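PDB 6I1R: CMP-sialic acid transporter 1 from Zea mays, which probably carries CMP-sialic acid from the cytoplasm into the Golgi in exchange for CMP, as a member of the nucleotide-sugar transporter family. Local coordinates for residues Thr22-Asn27 with Ser233-Met238; Asn31-Thr36 with Trp225-Asn230. The protein carries 5 engineered substitutions. All coordinates share one frame; numbering follows the deposited sequence.

Overall arrangement
Both contacts join the region around the loop between helix 3-24 and helix 37-59 to the one between helix 224-227 and helix 234-256, and their centres lie about 12 Å apart. Along the chain the order is 22-27, 31-36, 225-230, 233-238, so interaction 1 brackets interaction 2. The segments of interaction 1 reach from the end of helix 3-24 to the start of helix 234-256, whereas interaction 2 joins the loop before helix 37-59 to the end of the short helix 224-227 and the turn after it. Tyr32 lies between the two, near Ser24 and Thr236, and Phe229 packs on Trp237. The pair therefore ties together the ends of helices from both halves of the sequence, near the second subunit.

Interaction 1: Thr22-Asn27 with Ser233-Met238; sequences TLSQSN and SITTWM
Ser24, in the last turn of helix 3-24, faces Thr235 in the first turn of helix 234-256, with their CA atoms 5.5 Å apart. A serine suits this place because its small side chain allows the two backbones to come close. Its CB lies against the threonine: Ser24 CB is 3.9 Å from Thr235 CB and 4.2 Å from the backbone N of Thr236. The exact place of Thr235 OG1 is doubtful, since the model sets it too near Ser24 CB. At the tip, the serine hydroxyl turns to partners beyond the 233-238 segment. With chi1 at 87°, OG is held between the backbone N and the carbonyl carbon, and it hydrogen-bonds to Thr21 O one turn back, which satisfies this buried polar atom, and probably to Tyr32 OH. Ser233 fills the N-cap position of the facing helix, and its OG shares a hydrogen bond of 2.7 Å with Thr236 OG1. After Ser24 the chain leaves the helix; a weak bond of 3.1 Å from Ser26 OG to Leu23 O spans the exit, where Ser26 centres an inverse gamma turn. The contact thus sets the end of helix 3-24 beside the start of helix 234-256. Helix 37-59 packs on the latter through Ile37 and Leu40, and Ser150 of the second subunit touches Ser233 and Ile234.

Interaction 2: Asn31-Thr36 with Trp225-Asn230; sequences NYDYAT and WQRLFN
The loop leading into helix 37-59 meets the type I beta turn of Arg227-Asn230 through three pairs: Asp33 with Arg227, Thr36 with Leu228, and Tyr32 with Asn230. The first is a long salt bridge, with Asp33 OD2 3.8 Å from Arg227 NE. OD2 comes in at the edge of the guanidinium and in its plane, but the carboxylate is turned 61° from that plane, so the two groups do not lie flat in a paired, two-bond arrangement. Arg227 sends CG anti to its backbone N (chi1 -170°) and then bends at chi3, which brings NE, rather than the outer nitrogens, nearest to OD2 of Asp33. Those outer nitrogens have weak partners elsewhere, NH1 a long ion pair with Asp214 and NH2 a hydrogen bond to Gly222 O; the long, charged arginine may help offset the charge of Asp33 and, more weakly, Asp214.

Threonine suits position 36 by pairing a hydroxyl with a methyl. Thr36 OG1 donates a bond of 2.9 Å to Asp33 O, approaching from above the carbonyl plane, and also hydrogen-bonds with Tyr232 OH. Its methyl CG2 lies 4.1 Å from Leu228 CD1, and the leucine in turn packs on Phe39 and Leu40 of helix 37-59. Replacing Thr36 with an alanine would probably leave Asp33 O and Tyr232 OH without this mate and open a small gap beside Leu228 CD1. At the start of the loop, Tyr32 CB packs 3.5 Å from the backbone O of Asn230, while the turn itself is closed by a bond of 2.9 Å from Asn230 N to Arg227 O.

Tyr95 of the second subunit packs on Asn230, and the side chain of Thr36 is about 9 Å from the bound CMP. This is a loop-to-turn contact between helix connections in a helical membrane transporter, just ahead of helix 37-59, which supplies Pro38, Glu42 and Lys45 to the nucleotide pocket.

Interaction 1: Thr22-Asn27 with Ser233-Met238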
loop_
_atom_site.group_PDB
_atom_site.type_symbol
_atom_site.label_atom_id
_atom_site.label_comp_id
_atom_site.label_asym_id
_atom_site.label_seq_id
_atom_site.Cartn_x
_atom_site.Cartn_y
_atom_site.Cartn_z
ATOM N N THR B 22 -6.444 7.255 -5.926
ATOM C CA THR B 22 -6.131 7.603 -4.531
ATOM C C THR B 22 -7.380 7.412 -3.655
ATOM O O THR B 22 -7.297 6.843 -2.557
ATOM C CB THR B 22 -5.557 9.024 -4.425
ATOM O OG1 THR B 22 -6.519 9.950 -4.931
ATOM C CG2 THR B 22 -4.250 9.190 -5.170
ATOM N N LEU B 23 -8.535 7.869 -4.137
ATOM C CA LEU B 23 -9.799 7.705 -3.396
ATOM C C LEU B 23 -10.039 6.215 -3.099
ATOM O O LEU B 23 -10.261 5.815 -1.932
ATOM C CB LEU B 23 -10.950 8.307 -4.214
ATOM C CG LEU B 23 -11.035 9.835 -4.229
ATOM C CD1 LEU B 23 -12.095 10.314 -5.211
ATOM C CD2 LEU B 23 -11.320 10.382 -2.838
ATOM N N SER B 24 -9.977 5.402 -4.156
ATOM C CA SER B 24 -10.159 3.950 -4.056
ATOM C C SER B 24 -9.026 3.333 -3.233
ATOM O O SER B 24 -9.222 2.330 -2.541
ATOM C CB SER B 24 -10.216 3.309 -5.414
ATOM O OG SER B 24 -8.925 2.993 -5.885
ATOM N N GLN B 25 -7.852 3.945 -3.336
ATOM C CA GLN B 25 -6.703 3.582 -2.534
ATOM C C GLN B 25 -6.901 4.048 -1.085
ATOM O O GLN B 25 -5.919 4.366 -0.409
ATOM C CB GLN B 25 -5.437 4.216 -3.118
ATOM N N SER B 26 -8.140 4.104 -0.594
ATOM C CA SER B 26 -8.331 4.482 0.803
ATOM C C SER B 26 -8.022 3.288 1.719
ATOM O O SER B 26 -8.909 2.523 2.084
ATOM C CB SER B 26 -9.699 5.055 1.046
ATOM O OG SER B 26 -10.719 4.158 0.701
ATOM N N ASN B 27 -6.751 3.139 2.091
ATOM C CA ASN B 27 -6.279 1.945 2.799
ATOM C C ASN B 27 -6.562 0.703 1.942
ATOM O O ASN B 27 -6.370 0.713 0.723
ATOM C CB ASN B 27 -6.906 1.824 4.191
ATOM N N SER B 233 -14.280 -2.481 -4.819
ATOM C CA SER B 233 -15.395 -1.561 -4.628
ATOM C C SER B 233 -15.917 -1.099 -5.994
ATOM O O SER B 233 -15.418 -1.532 -7.036
ATOM C CB SER B 233 -14.977 -0.392 -3.774
ATOM O OG SER B 233 -13.829 0.238 -4.316
ATOM N N ILE B 234 -16.934 -0.243 -5.975
ATOM C CA ILE B 234 -17.380 0.455 -7.179
ATOM C C ILE B 234 -16.227 1.337 -7.676
ATOM O O ILE B 234 -15.876 1.276 -8.865
ATOM C CB ILE B 234 -18.670 1.266 -6.921
ATOM C CG1 ILE B 234 -19.924 0.385 -6.986
ATOM C CG2 ILE B 234 -18.778 2.448 -7.876
ATOM C CD1 ILE B 234 -20.265 -0.314 -5.689
ATOM N N THR B 235 -15.630 2.116 -6.776
ATOM C CA THR B 235 -14.533 3.013 -7.205
ATOM C C THR B 235 -13.432 2.176 -7.859
ATOM O O THR B 235 -12.904 2.589 -8.881
ATOM C CB THR B 235 -13.956 3.941 -6.120
ATOM O OG1 THR B 235 -12.946 3.388 -5.277
ATOM C CG2 THR B 235 -15.002 4.514 -5.206
ATOM N N THR B 236 -13.125 0.997 -7.320
ATOM C CA THR B 236 -12.133 0.126 -7.952
ATOM C C THR B 236 -12.524 -0.117 -9.417
ATOM O O THR B 236 -11.677 -0.029 -10.302
ATOM C CB THR B 236 -11.977 -1.205 -7.208
ATOM O OG1 THR B 236 -11.946 -0.954 -5.802
ATOM C CG2 THR B 236 -10.720 -1.943 -7.607
ATOM N N TRP B 237 -13.804 -0.403 -9.657
ATOM C CA TRP B 237 -14.297 -0.680 -11.012
ATOM C C TRP B 237 -14.263 0.591 -11.871
ATOM O O TRP B 237 -14.099 0.498 -13.092
ATOM C CB TRP B 237 -15.703 -1.295 -10.982
ATOM C CG TRP B 237 -15.725 -2.763 -10.677
ATOM C CD1 TRP B 237 -16.207 -3.358 -9.548
ATOM C CD2 TRP B 237 -15.237 -3.829 -11.514
ATOM N NE1 TRP B 237 -16.055 -4.717 -9.623
ATOM C CE2 TRP B 237 -15.464 -5.035 -10.817
ATOM C CE3 TRP B 237 -14.634 -3.884 -12.777
ATOM C CZ2 TRP B 237 -15.108 -6.277 -11.344
ATOM C CZ3 TRP B 237 -14.282 -5.111 -13.296
ATOM C CH2 TRP B 237 -14.517 -6.291 -12.588
ATOM N N MET B 238 -14.435 1.758 -11.252
ATOM C CA MET B 238 -14.370 3.021 -11.991
ATOM C C MET B 238 -12.980 3.181 -12.623
ATOM O O MET B 238 -12.882 3.549 -13.795
ATOM C CB MET B 238 -14.668 4.226 -11.091
ATOM C CG MET B 238 -16.154 4.477 -10.890
ATOM S SD MET B 238 -16.498 5.806 -9.703
ATOM C CE MET B 238 -16.238 7.252 -10.729
#

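Interaction 2: Asn31-Thr36 with Trp225-Asn230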
loop_
_atom_site.group_PDB
_atom_site.type_symbol
_atom_site.label_atom_id
_atom_site.label_comp_id
_atom_site.label_asym_id
_atom_site.label_seq_id
_atom_site.Cartn_x
_atom_site.Cartn_y
_atom_site.Cartn_z
ATOM N N ASN B 31 -8.163 -1.210 -0.551
ATOM C CA ASN B 31 -8.770 -2.409 0.031
ATOM C C ASN B 31 -8.537 -3.629 -0.876
ATOM O O ASN B 31 -8.955 -4.736 -0.532
ATOM C CB ASN B 31 -10.269 -2.207 0.282
ATOM C CG ASN B 31 -10.742 -2.815 1.586
ATOM O OD1 ASN B 31 -10.311 -2.400 2.660
ATOM N ND2 ASN B 31 -11.637 -3.785 1.505
ATOM N N TYR B 32 -7.853 -3.442 -2.005
ATOM C CA TYR B 32 -7.800 -4.452 -3.075
ATOM C C TYR B 32 -6.353 -4.618 -3.557
ATOM O O TYR B 32 -5.419 -4.152 -2.902
ATOM C CB TYR B 32 -8.727 -4.032 -4.219
ATOM C CG TYR B 32 -8.410 -2.672 -4.780
ATOM C CD1 TYR B 32 -8.860 -1.523 -4.203
ATOM C CD2 TYR B 32 -7.620 -2.498 -5.875
ATOM C CE1 TYR B 32 -8.563 -0.263 -4.693
ATOM C CE2 TYR B 32 -7.326 -1.244 -6.389
ATOM C CZ TYR B 32 -7.788 -0.100 -5.802
ATOM O OH TYR B 32 -7.496 1.143 -6.287
ATOM N N ASP B 33 -6.188 -5.286 -4.698
ATOM C CA ASP B 33 -4.885 -5.503 -5.317
ATOM C C ASP B 33 -4.772 -4.627 -6.572
ATOM O O ASP B 33 -5.576 -4.754 -7.499
ATOM C CB ASP B 33 -4.689 -6.985 -5.660
ATOM C CG ASP B 33 -3.323 -7.556 -5.309
ATOM O OD1 ASP B 33 -2.381 -6.763 -5.107
ATOM O OD2 ASP B 33 -3.209 -8.796 -5.250
ATOM N N TYR B 34 -3.762 -3.757 -6.599
ATOM C CA TYR B 34 -3.426 -2.986 -7.797
ATOM C C TYR B 34 -2.512 -3.824 -8.705
ATOM O O TYR B 34 -1.939 -3.309 -9.663
ATOM C CB TYR B 34 -2.792 -1.647 -7.398
ATOM C CG TYR B 34 -2.845 -0.542 -8.427
ATOM C CD1 TYR B 34 -3.473 -0.702 -9.655
ATOM C CD2 TYR B 34 -2.289 0.699 -8.152
ATOM C CE1 TYR B 34 -3.521 0.322 -10.587
ATOM C CE2 TYR B 34 -2.333 1.736 -9.070
ATOM C CZ TYR B 34 -2.951 1.548 -10.294
ATOM O OH TYR B 34 -3.000 2.561 -11.208
ATOM N N ALA B 35 -2.365 -5.110 -8.393
ATOM C CA ALA B 35 -1.680 -6.057 -9.267
ATOM C C ALA B 35 -2.652 -6.578 -10.334
ATOM O O ALA B 35 -2.241 -6.881 -11.454
ATOM C CB ALA B 35 -1.111 -7.191 -8.449
ATOM N N THR B 36 -3.934 -6.664 -9.979
ATOM C CA THR B 36 -4.953 -7.300 -10.820
ATOM C C THR B 36 -5.639 -6.283 -11.743
ATOM O O THR B 36 -6.272 -6.685 -12.720
ATOM C CB THR B 36 -6.008 -8.008 -9.958
ATOM O OG1 THR B 36 -6.375 -7.127 -8.895
ATOM C CG2 THR B 36 -5.518 -9.320 -9.383
ATOM N N TRP B 225 -6.612 -16.061 -9.679
ATOM C CA TRP B 225 -7.963 -16.033 -10.263
ATOM C C TRP B 225 -9.029 -16.010 -9.158
ATOM O O TRP B 225 -10.053 -15.336 -9.298
ATOM C CB TRP B 225 -8.177 -17.197 -11.245
ATOM C CG TRP B 225 -7.861 -18.562 -10.710
ATOM C CD1 TRP B 225 -6.690 -19.249 -10.858
ATOM C CD2 TRP B 225 -8.738 -19.426 -9.966
ATOM N NE1 TRP B 225 -6.773 -20.470 -10.246
ATOM C CE2 TRP B 225 -8.018 -20.608 -9.691
ATOM C CE3 TRP B 225 -10.054 -19.316 -9.499
ATOM C CZ2 TRP B 225 -8.571 -21.668 -8.973
ATOM C CZ3 TRP B 225 -10.601 -20.363 -8.789
ATOM C CH2 TRP B 225 -9.867 -21.522 -8.531
ATOM N N GLN B 226 -8.785 -16.732 -8.068
ATOM C CA GLN B 226 -9.701 -16.760 -6.921
ATOM C C GLN B 226 -9.703 -15.387 -6.233
ATOM O O GLN B 226 -10.755 -14.854 -5.879
ATOM C CB GLN B 226 -9.277 -17.865 -5.951
ATOM C CG GLN B 226 -10.291 -18.159 -4.854
ATOM C CD GLN B 226 -9.785 -19.199 -3.885
ATOM O OE1 GLN B 226 -8.689 -19.087 -3.337
ATOM N NE2 GLN B 226 -10.589 -20.224 -3.656
ATOM N N ARG B 227 -8.511 -14.820 -6.078
ATOM C CA ARG B 227 -8.290 -13.561 -5.361
ATOM C C ARG B 227 -8.748 -12.361 -6.206
ATOM O O ARG B 227 -8.936 -11.264 -5.674
ATOM C CB ARG B 227 -6.798 -13.453 -5.027
ATOM C CG ARG B 227 -6.421 -12.321 -4.084
ATOM C CD ARG B 227 -4.984 -12.450 -3.608
ATOM N NE ARG B 227 -4.017 -12.419 -4.701
ATOM C CZ ARG B 227 -3.483 -13.492 -5.285
ATOM N NH1 ARG B 227 -2.591 -13.339 -6.250
ATOM N NH2 ARG B 227 -3.838 -14.708 -4.910
ATOM N N LEU B 228 -8.964 -12.588 -7.502
ATOM C CA LEU B 228 -9.041 -11.529 -8.526
ATOM C C LEU B 228 -10.020 -10.414 -8.132
ATOM O O LEU B 228 -9.756 -9.251 -8.421
ATOM C CB LEU B 228 -9.462 -12.159 -9.857
ATOM C CG LEU B 228 -9.279 -11.275 -11.092
ATOM C CD1 LEU B 228 -7.970 -11.595 -11.801
ATOM C CD2 LEU B 228 -10.450 -11.431 -12.050
ATOM N N PHE B 229 -11.142 -10.756 -7.500
ATOM C CA PHE B 229 -12.222 -9.785 -7.260
ATOM C C PHE B 229 -12.163 -9.222 -5.832
ATOM O O PHE B 229 -12.972 -8.361 -5.489
ATOM C CB PHE B 229 -13.586 -10.431 -7.529
ATOM C CG PHE B 229 -14.142 -10.210 -8.915
ATOM C CD1 PHE B 229 -13.338 -10.342 -10.038
ATOM C CD2 PHE B 229 -15.480 -9.893 -9.096
ATOM C CE1 PHE B 229 -13.857 -10.141 -11.309
ATOM C CE2 PHE B 229 -15.998 -9.698 -10.369
ATOM C CZ PHE B 229 -15.185 -9.823 -11.472
ATOM N N ASN B 230 -11.219 -9.673 -5.008
ATOM C CA ASN B 230 -11.220 -9.322 -3.579
ATOM C C ASN B 230 -11.092 -7.802 -3.404
ATOM O O ASN B 230 -10.325 -7.143 -4.109
ATOM C CB ASN B 230 -10.116 -10.045 -2.801
ATOM C CG ASN B 230 -10.473 -11.471 -2.432
ATOM O OD1 ASN B 230 -11.643 -11.808 -2.273
ATOM N ND2 ASN B 230 -9.466 -12.314 -2.275
#